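Local coordinates for protein PlzA (Borrelia burgdorferi, PDB 7MIE) that binds the bacterial second messenger c-di-GMP and probably acts as a PilZ-type receptor that relays its signal, at residues N49-L54 with A152-K157. Numbering follows the deposited sequence. Where two conformers were deposited one is given.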
# COMPACT_ATOMS: atom_id res chain seq x y z
N ASN A 49 -6.89 -5.98 4.66
CA ASN A 49 -7.84 -5.39 5.59
C ASN A 49 -8.79 -6.44 6.15
O ASN A 49 -9.10 -6.40 7.33
CB ASN A 49 -8.62 -4.23 4.97
CG ASN A 49 -7.71 -3.01 4.83
OD1 ASN A 49 -7.02 -2.87 3.83
ND2 ASN A 49 -7.59 -2.20 5.86
N SER A 50 -9.23 -7.37 5.30
CA SER A 50 -10.11 -8.46 5.70
C SER A 50 -9.44 -9.35 6.75
O SER A 50 -10.02 -9.67 7.79
CB SER A 50 -10.48 -9.29 4.51
OG SER A 50 -11.48 -8.62 3.79
N PHE A 51 -8.21 -9.78 6.45
CA PHE A 51 -7.46 -10.61 7.39
C PHE A 51 -7.27 -9.93 8.74
O PHE A 51 -7.48 -10.54 9.81
CB PHE A 51 -6.11 -11.00 6.74
CG PHE A 51 -5.17 -11.75 7.65
CD1 PHE A 51 -5.49 -13.03 8.13
CD2 PHE A 51 -3.92 -11.24 7.99
CE1 PHE A 51 -4.61 -13.70 8.97
CE2 PHE A 51 -3.03 -11.93 8.80
CZ PHE A 51 -3.36 -13.18 9.29
N LEU A 52 -6.83 -8.64 8.70
CA LEU A 52 -6.54 -7.93 9.94
C LEU A 52 -7.82 -7.47 10.64
O LEU A 52 -7.73 -7.11 11.80
CB LEU A 52 -5.67 -6.69 9.65
CG LEU A 52 -4.30 -6.93 9.01
CD1 LEU A 52 -3.57 -5.56 8.83
CD2 LEU A 52 -3.41 -7.84 9.88
N ASN A 53 -8.97 -7.51 9.95
CA ASN A 53 -10.22 -6.92 10.45
C ASN A 53 -9.97 -5.46 10.83
O ASN A 53 -10.26 -5.03 11.95
CB ASN A 53 -10.73 -7.65 11.71
CG ASN A 53 -12.18 -7.28 12.03
OD1 ASN A 53 -12.84 -6.64 11.24
ND2 ASN A 53 -12.67 -7.72 13.17
N LEU A 54 -9.46 -4.71 9.86
CA LEU A 54 -9.13 -3.31 10.10
C LEU A 54 -9.65 -2.51 8.92
O LEU A 54 -9.38 -2.84 7.77
CB LEU A 54 -7.60 -3.27 10.32
CG LEU A 54 -6.98 -1.90 10.50
CD1 LEU A 54 -7.47 -1.31 11.82
CD2 LEU A 54 -5.45 -2.06 10.50
N ALA A 152 -1.09 -6.69 15.78
CA ALA A 152 0.38 -6.76 15.75
C ALA A 152 0.91 -8.16 15.39
O ALA A 152 1.81 -8.31 14.56
CB ALA A 152 0.94 -6.27 17.08
N ILE A 153 0.35 -9.22 15.99
CA ILE A 153 0.84 -10.57 15.72
C ILE A 153 0.56 -10.98 14.27
O ILE A 153 1.39 -11.60 13.62
CB ILE A 153 0.23 -11.58 16.74
CG1 ILE A 153 0.96 -12.92 16.67
CG2 ILE A 153 -1.27 -11.76 16.58
CD1 ILE A 153 2.27 -12.80 17.43
N LYS A 154 -0.57 -10.49 13.70
CA LYS A 154 -0.87 -10.82 12.31
C LYS A 154 0.02 -10.03 11.35
O LYS A 154 0.42 -10.57 10.33
CB LYS A 154 -2.32 -10.43 12.03
CG LYS A 154 -3.33 -11.44 12.58
CD LYS A 154 -4.73 -10.98 12.20
CE LYS A 154 -5.77 -11.97 12.71
NZ LYS A 154 -7.11 -11.38 12.55
N VAL A 155 0.39 -8.81 11.73
CA VAL A 155 1.29 -8.03 10.87
C VAL A 155 2.65 -8.73 10.86
O VAL A 155 3.29 -8.86 9.81
CB VAL A 155 1.38 -6.56 11.36
CG1 VAL A 155 2.45 -5.79 10.58
CG2 VAL A 155 0.01 -5.86 11.22
N GLY A 156 3.06 -9.25 12.02
CA GLY A 156 4.33 -9.98 12.05
C GLY A 156 4.30 -11.23 11.17
O GLY A 156 5.25 -11.49 10.42
N LYS A 157 3.17 -11.93 11.17
CA LYS A 157 3.05 -13.10 10.30
C LYS A 157 3.11 -12.72 8.83
O LYS A 157 3.69 -13.44 8.00
CB LYS A 157 1.76 -13.85 10.62
CG LYS A 157 1.79 -14.52 12.00
CD LYS A 157 0.45 -15.07 12.44
CE LYS A 157 0.57 -16.12 13.52
NZ LYS A 157 -0.75 -16.79 13.70
O HOH W 1 -7.07 -8.84 13.85
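The Schellman C-terminus of helix 46-52 packs on the flank of helix 149-164, where Lys154 meets the carbonyl of Phe51. The Lys154 ammonium NZ donates to Phe51 O at 2.9 Å, lying in the carbonyl plane with a C=O...N angle of 159°. One water extends the grip: it accepts from NZ and donates to Leu52 O, so NZ binds Phe51 O directly and Leu52 O through the water. The positive charge would probably interact favourably with the partial negative charge at the helix C-terminus. An all-extended chain beyond CG lets Lys154 span the gap, and its methylenes do the apolar work on the way. Lys154 CD lies over one face of the Phe51 ring, 4.0 Å from the centroid in a CH-pi contact, while Lys154 CB approaches Phe51 CE2 at 3.6 Å; a chi1 of 174° carries the ring out to where the lysine chain crosses its face. Leu52 CD2 meets Lys154 CB at 3.5 Å and reaches Val155 CG2 at 4.2 Å, a contact between two buried residues. Leu158 touches both Phe51 and Leu52, and Ile74 of strand 65-74 lies against Val155. After Leu52, Asn53 has positive phi; Leu54 N bonds Asn49 O and, weakly, Asn53 N bonds Ser50 O. Lys154 and the Leu52-Val155 contact thus join to helix 149-164 a short PilZN3-domain helix that ends in a Schellman motif.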